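Local structure of catechol 1,2-dioxygenase (Acinetobacter sp., 1DMH) at residues 91-101 against 290-301; 260-269 against 281-289. The protein uses a ferric iron to cleave the ring of catechol with O2, yielding cis,cis-muconate in the beta-ketoadipate pathway. One frame throughout, in Å; residues are numbered along the deposited sequence.

In the fold
Both contacts use strand 283-291, at successive places along it. Interaction 2 pairs its first half with strand 262-268, whereas interaction 1 lies where the strand ends and the chain meets the segment following helix 80-94. Their centres are about 28 Å apart, yet they meet at Thr101, whose CG2 packs on Phe288 CZ at 4.2 Å and whose OG1 lies 4.1 Å from Asp289 O. Neither contact forms the iron site itself. Met286 of interaction 2 comes within about 4 Å, side chain to side chain, of the catechol-binding Ile225, and Leu290 of interaction 1 lies about 9 Å from it. The side chain of Leu261 is about 12 Å from both the iron and the bound 4-methylcatechol.

Interaction 1: residues 91-101 against 290-301; sequences EDAALGIENAT and LKLTRLVDGVDN
One water donates to two backbone carbonyls, Thr101 O and Lys291 O, each at 2.7 Å, and so ties the two segments together. Beside this bridge Lys291 N gives a nearly straight bond (170°) to Thr101 OG1 at 2.9 Å. With OG1 anti to its own carbonyl carbon (chi1 -65°), the Thr101 hydroxyl is brought up to the strand backbone. The Lys291 chain runs alongside Ala100, whose CB lies only 3.3 Å from Lys291 CD, a tight fit. Lys291 NZ goes on to a hydrogen bond with Asp142 O.

Further along, the methyl CG2 of Thr293 touches both Ile97 CG2 and Asn99 OD1, while its hydroxyl turns to Arg235. Packing tightens again where Ile97 CD1 reaches Val296 CG2 at 3.5 Å, the two side chains meeting at a slant. Leu95 adds a looser touch, CD1 to Val296 CG1 at 4.2 Å. Within 91-101, Asn99 ND2 donates to Asp92 OD2 at 2.9 Å. The acceptor lies in the amide plane and offers the lone pair turned away from OD1. Asp92 also forms salt bridges with Arg103 and Arg235, so its carboxylate is held by several groups, which would favour the charged form.

Gly96, at positive phi, ends helix 80-94 in a Schellman motif, with Ile97 N bonded to Asp92 O at 2.9 Å. In 290-301 a type I' turn, Val296 to Val299, reverses the chain. The contact thus joins the end of helix 80-94, the fifth helix of the chain and so probably one of the five of the helical zipper domain, to the chain leaving the main beta sheet of the dioxygenase.

Interaction 2: residues 260-269 against 281-289; sequences GLVVDAVEHT and GPFAEMVFD
The Phe283 ring carries His268 CB over one face, a CH-pi contact 3.9 Å from the ring centroid, and has Gly281 O in plane at its edge. Phe283 CG lies between its backbone N and carbonyl carbon (chi1 68°), which brings the ring across to His268. The two rings are near parallel (25°) but slid apart, with little overlap. At the imidazole edge lies Glu285 CB. His268 NE2 makes a weak bond of 3.2 Å to Glu285 OE1, the carboxylate being steeply turned to the ring, while OE2 binds His137.

The backbones pair antiparallel: Val266 N bonds to Glu285 O at 2.8 Å. In return Glu285 N bonds to Val266 O at 2.7 Å, and His268 with Phe283 forms the next hydrogen-bonded pair. From Ala265 back toward Val263 the strands part. A water donates to Asp264 O and accepts from Val287 N, and Met286 CE packs on Val263 CB at 3.6 Å. Val263 CG2 and Leu261 CD2 touch the Phe288 ring, which has Gly260 O at its edge.

In the mixed sheet, strand 133-141 flanks 283-291 and strand 237-243 flanks 262-268. Helix 271-276, in the connection between the paired strands, touches His268 and Pro282.

Interaction 1: residues 91-101 against 290-301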
ATOM      1  N   GLU A  91      23.761   0.034  16.215  1.00 23.33           N
ATOM      2  CA  GLU A  91      24.277  -1.317  16.374  1.00 25.24           C
ATOM      3  C   GLU A  91      25.794  -1.341  16.196  1.00 25.36           C
ATOM      4  O   GLU A  91      26.496  -2.006  16.952  1.00 25.89           O
ATOM      5  CB  GLU A  91      23.614  -2.229  15.372  1.00 27.60           C
ATOM      6  CG  GLU A  91      23.837  -3.668  15.642  1.00 33.42           C
ATOM      7  CD  GLU A  91      23.302  -4.534  14.520  1.00 37.56           C
ATOM      8  OE1 GLU A  91      23.891  -4.513  13.409  1.00 40.54           O
ATOM      9  OE2 GLU A  91      22.279  -5.224  14.738  1.00 40.56           O
ATOM     10  N   ASP A  92      26.306  -0.611  15.207  1.00 24.92           N
ATOM     11  CA  ASP A  92      27.753  -0.544  15.006  1.00 24.83           C
ATOM     12  C   ASP A  92      28.435   0.142  16.202  1.00 25.69           C
ATOM     13  O   ASP A  92      29.502  -0.298  16.649  1.00 25.96           O
ATOM     14  CB  ASP A  92      28.126   0.236  13.738  1.00 22.57           C
ATOM     15  CG  ASP A  92      27.869  -0.536  12.456  1.00 22.08           C
ATOM     16  OD1 ASP A  92      27.530  -1.736  12.494  1.00 20.40           O
ATOM     17  OD2 ASP A  92      28.040   0.082  11.382  1.00 21.44           O
ATOM     18  N   ALA A  93      27.830   1.220  16.699  1.00 25.98           N
ATOM     19  CA  ALA A  93      28.379   1.960  17.829  1.00 27.13           C
ATOM     20  C   ALA A  93      28.502   1.030  19.026  1.00 28.89           C
ATOM     21  O   ALA A  93      29.496   1.065  19.758  1.00 29.31           O
ATOM     22  CB  ALA A  93      27.484   3.144  18.176  1.00 25.86           C
ATOM     23  N   ALA A  94      27.499   0.185  19.223  1.00 30.40           N
ATOM     24  CA  ALA A  94      27.533  -0.749  20.343  1.00 32.43           C
ATOM     25  C   ALA A  94      28.652  -1.792  20.171  1.00 34.08           C
ATOM     26  O   ALA A  94      29.192  -2.289  21.159  1.00 35.05           O
ATOM     27  CB  ALA A  94      26.170  -1.442  20.501  1.00 31.27           C
ATOM     28  N   LEU A  95      29.000  -2.120  18.928  1.00 35.24           N
ATOM     29  CA  LEU A  95      30.055  -3.098  18.651  1.00 36.51           C
ATOM     30  C   LEU A  95      31.423  -2.449  18.572  1.00 36.95           C
ATOM     31  O   LEU A  95      32.402  -3.106  18.237  1.00 37.35           O
ATOM     32  CB  LEU A  95      29.795  -3.820  17.327  1.00 37.24           C
ATOM     33  CG  LEU A  95      28.569  -4.726  17.276  1.00 38.21           C
ATOM     34  CD1 LEU A  95      28.375  -5.302  15.866  1.00 38.38           C
ATOM     35  CD2 LEU A  95      28.755  -5.828  18.308  1.00 39.00           C
ATOM     36  N   GLY A  96      31.485  -1.158  18.863  1.00 37.64           N
ATOM     37  CA  GLY A  96      32.749  -0.453  18.812  1.00 38.79           C
ATOM     38  C   GLY A  96      33.275  -0.266  17.401  1.00 39.98           C
ATOM     39  O   GLY A  96      34.452   0.053  17.215  1.00 39.99           O
ATOM     40  N   ILE A  97      32.415  -0.469  16.404  1.00 40.64           N
ATOM     41  CA  ILE A  97      32.815  -0.304  15.006  1.00 41.27           C
ATOM     42  C   ILE A  97      32.738   1.169  14.656  1.00 42.47           C
ATOM     43  O   ILE A  97      31.651   1.741  14.565  1.00 42.99           O
ATOM     44  CB  ILE A  97      31.878  -1.072  14.038  1.00 40.17           C
ATOM     45  CG1 ILE A  97      31.928  -2.567  14.331  1.00 39.72           C
ATOM     46  CG2 ILE A  97      32.274  -0.799  12.605  1.00 39.71           C
ATOM     47  CD1 ILE A  97      30.986  -3.378  13.487  1.00 39.37           C
ATOM     48  N   GLU A  98      33.892   1.788  14.462  1.00 44.07           N
ATOM     49  CA  GLU A  98      33.935   3.201  14.109  1.00 45.33           C
ATOM     50  C   GLU A  98      33.781   3.257  12.579  1.00 44.94           C
ATOM     51  O   GLU A  98      34.674   2.794  11.859  1.00 45.87           O
ATOM     52  CB  GLU A  98      35.280   3.776  14.578  1.00 47.37           C
ATOM     53  CG  GLU A  98      35.435   5.292  14.526  1.00 50.74           C
ATOM     54  CD  GLU A  98      35.729   5.814  13.133  1.00 52.57           C
ATOM     55  OE1 GLU A  98      34.871   5.659  12.240  1.00 53.76           O
ATOM     56  OE2 GLU A  98      36.830   6.384  12.929  1.00 54.25           O
ATOM     57  N   ASN A  99      32.648   3.780  12.085  1.00 43.45           N
ATOM     58  CA  ASN A  99      32.395   3.897  10.630  1.00 41.70           C
ATOM     59  C   ASN A  99      33.059   5.149  10.029  1.00 40.59           C
ATOM     60  O   ASN A  99      32.471   6.246  10.069  1.00 41.12           O
ATOM     61  CB  ASN A  99      30.881   3.968  10.325  1.00 41.90           C
ATOM     62  CG  ASN A  99      30.149   2.665  10.615  1.00 41.34           C
ATOM     63  OD1 ASN A  99      30.450   1.626  10.036  1.00 41.25           O
ATOM     64  ND2 ASN A  99      29.174   2.724  11.512  1.00 41.60           N
ATOM     65  N   ALA A 100      34.259   4.983   9.460  1.00 37.53           N
ATOM     66  CA  ALA A 100      34.982   6.103   8.873  1.00 34.51           C
ATOM     67  C   ALA A 100      34.116   6.816   7.835  1.00 31.79           C
ATOM     68  O   ALA A 100      33.884   8.016   7.950  1.00 33.03           O
ATOM     69  CB  ALA A 100      36.280   5.623   8.250  1.00 35.34           C
ATOM     70  N   THR A 101      33.652   6.102   6.814  1.00 27.20           N
ATOM     71  CA  THR A 101      32.785   6.730   5.820  1.00 22.43           C
ATOM     72  C   THR A 101      31.367   6.361   6.252  1.00 20.33           C
ATOM     73  O   THR A 101      31.015   5.193   6.256  1.00 19.23           O
ATOM     74  CB  THR A 101      33.042   6.192   4.398  1.00 21.47           C
ATOM     75  OG1 THR A 101      34.367   6.548   3.981  1.00 19.28           O
ATOM     76  CG2 THR A 101      32.037   6.773   3.426  1.00 20.07           C
ATOM     77  N   LEU A 290      36.856   6.660   0.182  1.00 18.02           N
ATOM     78  CA  LEU A 290      35.980   5.876   1.042  1.00 18.01           C
ATOM     79  C   LEU A 290      36.811   4.901   1.849  1.00 18.11           C
ATOM     80  O   LEU A 290      37.749   4.305   1.328  1.00 17.49           O
ATOM     81  CB  LEU A 290      34.950   5.101   0.219  1.00 17.12           C
ATOM     82  CG  LEU A 290      34.018   6.009  -0.580  1.00 18.23           C
ATOM     83  CD1 LEU A 290      34.692   6.278  -1.908  1.00 18.97           C
ATOM     84  CD2 LEU A 290      32.639   5.371  -0.803  1.00 17.55           C
ATOM     85  N   LYS A 291      36.466   4.753   3.126  1.00 19.06           N
ATOM     86  CA  LYS A 291      37.170   3.830   4.015  1.00 19.85           C
ATOM     87  C   LYS A 291      36.162   2.774   4.455  1.00 18.96           C
ATOM     88  O   LYS A 291      35.053   3.101   4.911  1.00 18.09           O
ATOM     89  CB  LYS A 291      37.746   4.567   5.232  1.00 21.77           C
ATOM     90  CG  LYS A 291      38.588   3.662   6.154  1.00 25.50           C
ATOM     91  CD  LYS A 291      39.213   4.482   7.295  1.00 28.69           C
ATOM     92  CE  LYS A 291      39.896   3.617   8.358  1.00 29.74           C
ATOM     93  NZ  LYS A 291      41.046   2.873   7.804  1.00 31.92           N
ATOM     94  N   LEU A 292      36.559   1.514   4.307  1.00 18.42           N
ATOM     95  CA  LEU A 292      35.701   0.374   4.630  1.00 19.12           C
ATOM     96  C   LEU A 292      35.886  -0.225   6.038  1.00 19.30           C
ATOM     97  O   LEU A 292      36.895   0.007   6.704  1.00 19.90           O
ATOM     98  CB  LEU A 292      35.914  -0.723   3.582  1.00 18.21           C
ATOM     99  CG  LEU A 292      35.692  -0.416   2.099  1.00 18.40           C
ATOM    100  CD1 LEU A 292      35.883  -1.700   1.324  1.00 18.26           C
ATOM    101  CD2 LEU A 292      34.286   0.130   1.852  1.00 18.13           C
ATOM    102  N   THR A 293      34.890  -0.980   6.489  1.00 19.45           N
ATOM    103  CA  THR A 293      34.968  -1.633   7.787  1.00 20.25           C
ATOM    104  C   THR A 293      35.068  -3.150   7.566  1.00 21.31           C
ATOM    105  O   THR A 293      34.598  -3.694   6.552  1.00 20.52           O
ATOM    106  CB  THR A 293      33.737  -1.307   8.669  1.00 20.14           C
ATOM    107  OG1 THR A 293      32.546  -1.711   7.992  1.00 20.66           O
ATOM    108  CG2 THR A 293      33.647   0.184   8.940  1.00 20.89           C
ATOM    109  N   ARG A 294      35.710  -3.821   8.520  1.00 23.07           N
ATOM    110  CA  ARG A 294      35.900  -5.265   8.471  1.00 25.40           C
ATOM    111  C   ARG A 294      34.627  -6.021   8.823  1.00 25.26           C
ATOM    112  O   ARG A 294      33.742  -5.494   9.511  1.00 24.85           O
ATOM    113  CB  ARG A 294      36.976  -5.708   9.472  1.00 28.05           C
ATOM    114  CG  ARG A 294      38.415  -5.480   9.078  1.00 33.02           C
ATOM    115  CD  ARG A 294      39.300  -6.361   9.968  1.00 36.66           C
ATOM    116  NE  ARG A 294      40.701  -6.352   9.553  1.00 40.37           N
ATOM    117  CZ  ARG A 294      41.542  -5.340   9.757  1.00 41.75           C
ATOM    118  NH1 ARG A 294      41.124  -4.237  10.378  1.00 42.50           N
ATOM    119  NH2 ARG A 294      42.807  -5.434   9.355  1.00 43.05           N
ATOM    120  N   LEU A 295      34.564  -7.269   8.364  1.00 25.49           N
ATOM    121  CA  LEU A 295      33.438  -8.149   8.645  1.00 26.20           C
ATOM    122  C   LEU A 295      33.378  -8.342  10.160  1.00 27.34           C
ATOM    123  O   LEU A 295      34.365  -8.122  10.860  1.00 26.86           O
ATOM    124  CB  LEU A 295      33.631  -9.503   7.956  1.00 24.87           C
ATOM    125  CG  LEU A 295      33.609  -9.494   6.429  1.00 24.84           C
ATOM    126  CD1 LEU A 295      33.927 -10.879   5.919  1.00 24.66           C
ATOM    127  CD2 LEU A 295      32.240  -9.045   5.922  1.00 24.18           C
ATOM    128  N   VAL A 296      32.213  -8.739  10.661  1.00 28.71           N
ATOM    129  CA  VAL A 296      32.036  -8.944  12.089  1.00 30.80           C
ATOM    130  C   VAL A 296      31.879 -10.446  12.280  1.00 31.57           C
ATOM    131  O   VAL A 296      30.898 -11.039  11.833  1.00 31.34           O
ATOM    132  CB  VAL A 296      30.788  -8.171  12.603  1.00 30.80           C
ATOM    133  CG1 VAL A 296      30.578  -8.431  14.074  1.00 30.93           C
ATOM    134  CG2 VAL A 296      30.973  -6.689  12.360  1.00 29.93           C
ATOM    135  N   ASP A 297      32.877 -11.044  12.924  1.00 32.97           N
ATOM    136  CA  ASP A 297      32.928 -12.485  13.153  1.00 34.20           C
ATOM    137  C   ASP A 297      32.689 -13.234  11.846  1.00 32.90           C
ATOM    138  O   ASP A 297      31.860 -14.153  11.766  1.00 32.85           O
ATOM    139  CB  ASP A 297      31.919 -12.920  14.227  1.00 37.99           C
ATOM    140  CG  ASP A 297      32.203 -12.281  15.600  1.00 41.68           C
ATOM    141  OD1 ASP A 297      33.372 -12.333  16.084  1.00 43.22           O
ATOM    142  OD2 ASP A 297      31.243 -11.736  16.202  1.00 44.29           O
ATOM    143  N   GLY A 298      33.433 -12.810  10.823  1.00 30.76           N
ATOM    144  CA  GLY A 298      33.354 -13.419   9.516  1.00 28.55           C
ATOM    145  C   GLY A 298      32.112 -13.140   8.707  1.00 27.45           C
ATOM    146  O   GLY A 298      31.935 -13.732   7.654  1.00 27.74           O
ATOM    147  N   VAL A 299      31.242 -12.255   9.171  1.00 26.24           N
ATOM    148  CA  VAL A 299      30.023 -11.968   8.412  1.00 25.20           C
ATOM    149  C   VAL A 299      29.698 -10.483   8.279  1.00 23.08           C
ATOM    150  O   VAL A 299      30.083  -9.661   9.123  1.00 21.61           O
ATOM    151  CB  VAL A 299      28.772 -12.650   9.035  1.00 26.03           C
ATOM    152  CG1 VAL A 299      28.944 -14.163   9.055  1.00 27.54           C
ATOM    153  CG2 VAL A 299      28.546 -12.120  10.442  1.00 26.85           C
ATOM    154  N   ASP A 300      28.984 -10.159   7.203  1.00 22.31           N
ATOM    155  CA  ASP A 300      28.554  -8.783   6.952  1.00 21.59           C
ATOM    156  C   ASP A 300      27.206  -8.651   7.646  1.00 21.33           C
ATOM    157  O   ASP A 300      26.176  -9.044   7.091  1.00 20.52           O
ATOM    158  CB  ASP A 300      28.365  -8.495   5.463  1.00 19.90           C
ATOM    159  CG  ASP A 300      28.130  -7.026   5.213  1.00 18.62           C
ATOM    160  OD1 ASP A 300      27.620  -6.360   6.132  1.00 17.82           O
ATOM    161  OD2 ASP A 300      28.441  -6.543   4.124  1.00 18.33           O
ATOM    162  N   ASN A 301      27.220  -8.093   8.853  1.00 21.71           N
ATOM    163  CA  ASN A 301      26.001  -7.975   9.639  1.00 22.21           C
ATOM    164  C   ASN A 301      25.018  -6.894   9.186  1.00 22.04           C
ATOM    165  O   ASN A 301      23.921  -6.783   9.739  1.00 22.52           O
ATOM    166  CB  ASN A 301      26.340  -7.747  11.117  1.00 23.21           C
ATOM    167  CG  ASN A 301      27.146  -6.481  11.358  1.00 24.95           C
ATOM    168  OD1 ASN A 301      27.121  -5.925  12.466  1.00 28.87           O
ATOM    169  ND2 ASN A 301      27.885  -6.033  10.349  1.00 24.43           N
TER
HETATM  170  O   HOH W   1      32.816   3.183   6.410  1.00 36.07           O

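Interaction 2: residues 260-269 against 281-289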
ATOM      1  N   GLY A 260      30.220  14.986   6.272  1.00 23.11           N
ATOM      2  CA  GLY A 260      31.263  14.124   5.782  1.00 21.83           C
ATOM      3  C   GLY A 260      30.897  13.590   4.414  1.00 20.79           C
ATOM      4  O   GLY A 260      31.732  12.997   3.760  1.00 21.35           O
ATOM      5  N   LEU A 261      29.657  13.781   3.978  1.00 19.53           N
ATOM      6  CA  LEU A 261      29.252  13.298   2.657  1.00 19.24           C
ATOM      7  C   LEU A 261      28.945  14.446   1.687  1.00 20.23           C
ATOM      8  O   LEU A 261      28.468  14.210   0.563  1.00 21.05           O
ATOM      9  CB  LEU A 261      28.037  12.372   2.762  1.00 17.97           C
ATOM     10  CG  LEU A 261      28.213  11.101   3.601  1.00 17.56           C
ATOM     11  CD1 LEU A 261      26.911  10.296   3.559  1.00 16.76           C
ATOM     12  CD2 LEU A 261      29.395  10.273   3.082  1.00 16.83           C
ATOM     13  N   VAL A 262      29.212  15.682   2.115  1.00 19.74           N
ATOM     14  CA  VAL A 262      28.982  16.855   1.261  1.00 19.93           C
ATOM     15  C   VAL A 262      30.331  17.172   0.627  1.00 19.94           C
ATOM     16  O   VAL A 262      31.291  17.452   1.331  1.00 20.03           O
ATOM     17  CB  VAL A 262      28.493  18.063   2.098  1.00 20.32           C
ATOM     18  CG1 VAL A 262      28.292  19.275   1.206  1.00 19.57           C
ATOM     19  CG2 VAL A 262      27.207  17.691   2.828  1.00 20.12           C
ATOM     20  N   VAL A 263      30.399  17.137  -0.695  1.00 19.57           N
ATOM     21  CA  VAL A 263      31.654  17.358  -1.402  1.00 20.77           C
ATOM     22  C   VAL A 263      31.603  18.538  -2.391  1.00 21.39           C
ATOM     23  O   VAL A 263      30.618  18.718  -3.113  1.00 20.71           O
ATOM     24  CB  VAL A 263      32.031  16.024  -2.146  1.00 20.99           C
ATOM     25  CG1 VAL A 263      33.342  16.161  -2.911  1.00 20.79           C
ATOM     26  CG2 VAL A 263      32.091  14.861  -1.132  1.00 19.70           C
ATOM     27  N   ASP A 264      32.666  19.341  -2.420  1.00 22.99           N
ATOM     28  CA  ASP A 264      32.730  20.475  -3.342  1.00 24.92           C
ATOM     29  C   ASP A 264      33.129  20.023  -4.739  1.00 25.55           C
ATOM     30  O   ASP A 264      34.070  19.250  -4.903  1.00 25.73           O
ATOM     31  CB  ASP A 264      33.791  21.505  -2.930  1.00 27.57           C
ATOM     32  CG  ASP A 264      33.635  21.991  -1.507  1.00 30.97           C
ATOM     33  OD1 ASP A 264      32.534  22.458  -1.138  1.00 32.81           O
ATOM     34  OD2 ASP A 264      34.633  21.908  -0.752  1.00 33.73           O
ATOM     35  N   ALA A 265      32.429  20.520  -5.745  1.00 25.66           N
ATOM     36  CA  ALA A 265      32.778  20.214  -7.127  1.00 26.55           C
ATOM     37  C   ALA A 265      33.563  21.445  -7.592  1.00 27.39           C
ATOM     38  O   ALA A 265      32.978  22.503  -7.818  1.00 28.07           O
ATOM     39  CB  ALA A 265      31.528  20.045  -7.972  1.00 25.48           C
ATOM     40  N   VAL A 266      34.877  21.315  -7.700  1.00 27.26           N
ATOM     41  CA  VAL A 266      35.741  22.406  -8.133  1.00 28.54           C
ATOM     42  C   VAL A 266      35.695  22.617  -9.647  1.00 29.25           C
ATOM     43  O   VAL A 266      35.856  21.665 -10.415  1.00 29.43           O
ATOM     44  CB  VAL A 266      37.188  22.120  -7.729  1.00 28.63           C
ATOM     45  CG1 VAL A 266      38.111  23.169  -8.296  1.00 28.90           C
ATOM     46  CG2 VAL A 266      37.282  22.060  -6.215  1.00 29.13           C
ATOM     47  N   GLU A 267      35.483  23.857 -10.080  1.00 29.90           N
ATOM     48  CA  GLU A 267      35.418  24.160 -11.509  1.00 31.15           C
ATOM     49  C   GLU A 267      36.760  24.558 -12.104  1.00 31.46           C
ATOM     50  O   GLU A 267      37.460  25.423 -11.577  1.00 31.88           O
ATOM     51  CB  GLU A 267      34.408  25.271 -11.770  1.00 31.81           C
ATOM     52  CG  GLU A 267      32.992  24.905 -11.402  1.00 34.17           C
ATOM     53  CD  GLU A 267      32.357  23.923 -12.381  1.00 35.92           C
ATOM     54  OE1 GLU A 267      32.976  23.620 -13.433  1.00 35.96           O
ATOM     55  OE2 GLU A 267      31.220  23.465 -12.097  1.00 37.57           O
ATOM     56  N   HIS A 268      37.111  23.915 -13.207  1.00 32.06           N
ATOM     57  CA  HIS A 268      38.360  24.191 -13.894  1.00 32.93           C
ATOM     58  C   HIS A 268      38.049  24.782 -15.256  1.00 34.07           C
ATOM     59  O   HIS A 268      37.210  24.252 -15.986  1.00 33.50           O
ATOM     60  CB  HIS A 268      39.148  22.905 -14.051  1.00 32.60           C
ATOM     61  CG  HIS A 268      39.594  22.328 -12.750  1.00 33.97           C
ATOM     62  ND1 HIS A 268      40.648  22.847 -12.031  1.00 34.18           N
ATOM     63  CD2 HIS A 268      39.076  21.330 -11.995  1.00 34.06           C
ATOM     64  CE1 HIS A 268      40.762  22.194 -10.889  1.00 34.57           C
ATOM     65  NE2 HIS A 268      39.819  21.269 -10.843  1.00 34.87           N
ATOM     66  N   THR A 269      38.707  25.891 -15.586  1.00 35.58           N
ATOM     67  CA  THR A 269      38.504  26.555 -16.871  1.00 37.38           C
ATOM     68  C   THR A 269      39.819  26.821 -17.558  1.00 38.32           C
ATOM     69  O   THR A 269      39.847  27.099 -18.747  1.00 38.93           O
ATOM     70  CB  THR A 269      37.806  27.905 -16.707  1.00 37.19           C
ATOM     71  OG1 THR A 269      38.463  28.643 -15.670  1.00 37.88           O
ATOM     72  CG2 THR A 269      36.350  27.719 -16.362  1.00 37.41           C
ATOM     73  N   GLY A 281      36.824  20.886 -22.733  1.00 33.10           N
ATOM     74  CA  GLY A 281      36.469  22.226 -22.302  1.00 30.64           C
ATOM     75  C   GLY A 281      36.389  22.273 -20.794  1.00 28.84           C
ATOM     76  O   GLY A 281      36.785  21.318 -20.156  1.00 27.99           O
ATOM     77  N   PRO A 282      35.892  23.364 -20.193  1.00 27.99           N
ATOM     78  CA  PRO A 282      35.787  23.465 -18.735  1.00 26.64           C
ATOM     79  C   PRO A 282      35.045  22.268 -18.124  1.00 25.39           C
ATOM     80  O   PRO A 282      34.109  21.724 -18.725  1.00 25.17           O
ATOM     81  CB  PRO A 282      35.064  24.804 -18.539  1.00 27.11           C
ATOM     82  CG  PRO A 282      34.298  24.976 -19.855  1.00 28.32           C
ATOM     83  CD  PRO A 282      35.396  24.602 -20.814  1.00 27.90           C
ATOM     84  N   PHE A 283      35.470  21.858 -16.936  1.00 23.07           N
ATOM     85  CA  PHE A 283      34.865  20.704 -16.283  1.00 22.31           C
ATOM     86  C   PHE A 283      34.914  20.882 -14.769  1.00 22.17           C
ATOM     87  O   PHE A 283      35.625  21.762 -14.257  1.00 22.11           O
ATOM     88  CB  PHE A 283      35.633  19.428 -16.689  1.00 21.31           C
ATOM     89  CG  PHE A 283      37.037  19.368 -16.146  1.00 20.70           C
ATOM     90  CD1 PHE A 283      38.074  20.042 -16.782  1.00 21.13           C
ATOM     91  CD2 PHE A 283      37.314  18.698 -14.960  1.00 21.12           C
ATOM     92  CE1 PHE A 283      39.373  20.058 -16.245  1.00 20.66           C
ATOM     93  CE2 PHE A 283      38.603  18.703 -14.412  1.00 20.97           C
ATOM     94  CZ  PHE A 283      39.637  19.389 -15.061  1.00 21.45           C
ATOM     95  N   ALA A 284      34.154  20.048 -14.058  1.00 20.80           N
ATOM     96  CA  ALA A 284      34.141  20.075 -12.601  1.00 19.56           C
ATOM     97  C   ALA A 284      34.928  18.844 -12.091  1.00 19.36           C
ATOM     98  O   ALA A 284      34.980  17.792 -12.746  1.00 17.76           O
ATOM     99  CB  ALA A 284      32.706  20.032 -12.101  1.00 18.22           C
ATOM    100  N   GLU A 285      35.566  18.989 -10.935  1.00 19.31           N
ATOM    101  CA  GLU A 285      36.297  17.876 -10.340  1.00 19.88           C
ATOM    102  C   GLU A 285      35.873  17.666  -8.879  1.00 19.67           C
ATOM    103  O   GLU A 285      35.748  18.635  -8.109  1.00 18.85           O
ATOM    104  CB  GLU A 285      37.813  18.107 -10.400  1.00 20.86           C
ATOM    105  CG  GLU A 285      38.627  17.034  -9.676  1.00 23.26           C
ATOM    106  CD  GLU A 285      40.116  17.303  -9.714  1.00 26.18           C
ATOM    107  OE1 GLU A 285      40.517  18.473  -9.525  1.00 28.06           O
ATOM    108  OE2 GLU A 285      40.899  16.348  -9.907  1.00 26.86           O
ATOM    109  N   MET A 286      35.635  16.405  -8.519  1.00 19.16           N
ATOM    110  CA  MET A 286      35.273  16.016  -7.154  1.00 19.17           C
ATOM    111  C   MET A 286      36.175  14.851  -6.769  1.00 18.53           C
ATOM    112  O   MET A 286      36.397  13.939  -7.557  1.00 18.18           O
ATOM    113  CB  MET A 286      33.814  15.568  -7.048  1.00 20.31           C
ATOM    114  CG  MET A 286      32.786  16.651  -7.372  1.00 22.58           C
ATOM    115  SD  MET A 286      31.061  16.085  -7.296  1.00 22.69           S
ATOM    116  CE  MET A 286      30.847  15.911  -5.576  1.00 23.18           C
ATOM    117  N   VAL A 287      36.730  14.913  -5.567  1.00 17.99           N
ATOM    118  CA  VAL A 287      37.585  13.857  -5.058  1.00 18.30           C
ATOM    119  C   VAL A 287      36.822  13.289  -3.860  1.00 17.95           C
ATOM    120  O   VAL A 287      36.328  14.049  -3.035  1.00 17.84           O
ATOM    121  CB  VAL A 287      38.946  14.421  -4.554  1.00 18.38           C
ATOM    122  CG1 VAL A 287      39.842  13.289  -4.062  1.00 19.17           C
ATOM    123  CG2 VAL A 287      39.622  15.189  -5.654  1.00 19.87           C
ATOM    124  N   PHE A 288      36.684  11.976  -3.765  1.00 17.60           N
ATOM    125  CA  PHE A 288      35.995  11.414  -2.608  1.00 17.87           C
ATOM    126  C   PHE A 288      36.585  10.053  -2.310  1.00 17.39           C
ATOM    127  O   PHE A 288      36.501   9.144  -3.134  1.00 17.36           O
ATOM    128  CB  PHE A 288      34.488  11.273  -2.847  1.00 17.55           C
ATOM    129  CG  PHE A 288      33.729  10.844  -1.616  1.00 19.41           C
ATOM    130  CD1 PHE A 288      33.745  11.634  -0.464  1.00 19.74           C
ATOM    131  CD2 PHE A 288      33.046   9.633  -1.577  1.00 19.75           C
ATOM    132  CE1 PHE A 288      33.097  11.223   0.713  1.00 19.20           C
ATOM    133  CE2 PHE A 288      32.400   9.220  -0.408  1.00 19.29           C
ATOM    134  CZ  PHE A 288      32.433  10.027   0.737  1.00 19.39           C
ATOM    135  N   ASP A 289      37.224   9.937  -1.147  1.00 18.14           N
ATOM    136  CA  ASP A 289      37.825   8.670  -0.714  1.00 18.42           C
ATOM    137  C   ASP A 289      36.844   7.987   0.211  1.00 17.95           C
ATOM    138  O   ASP A 289      36.101   8.654   0.948  1.00 17.62           O
ATOM    139  CB  ASP A 289      39.114   8.867   0.089  1.00 18.83           C
ATOM    140  CG  ASP A 289      40.175   9.611  -0.668  1.00 19.73           C
ATOM    141  OD1 ASP A 289      40.229   9.512  -1.909  1.00 19.45           O
ATOM    142  OD2 ASP A 289      40.982  10.269  -0.002  1.00 19.81           O
TER
HETATM  143  O   HOH W   2      36.244  17.767  -4.297  1.00 22.74           O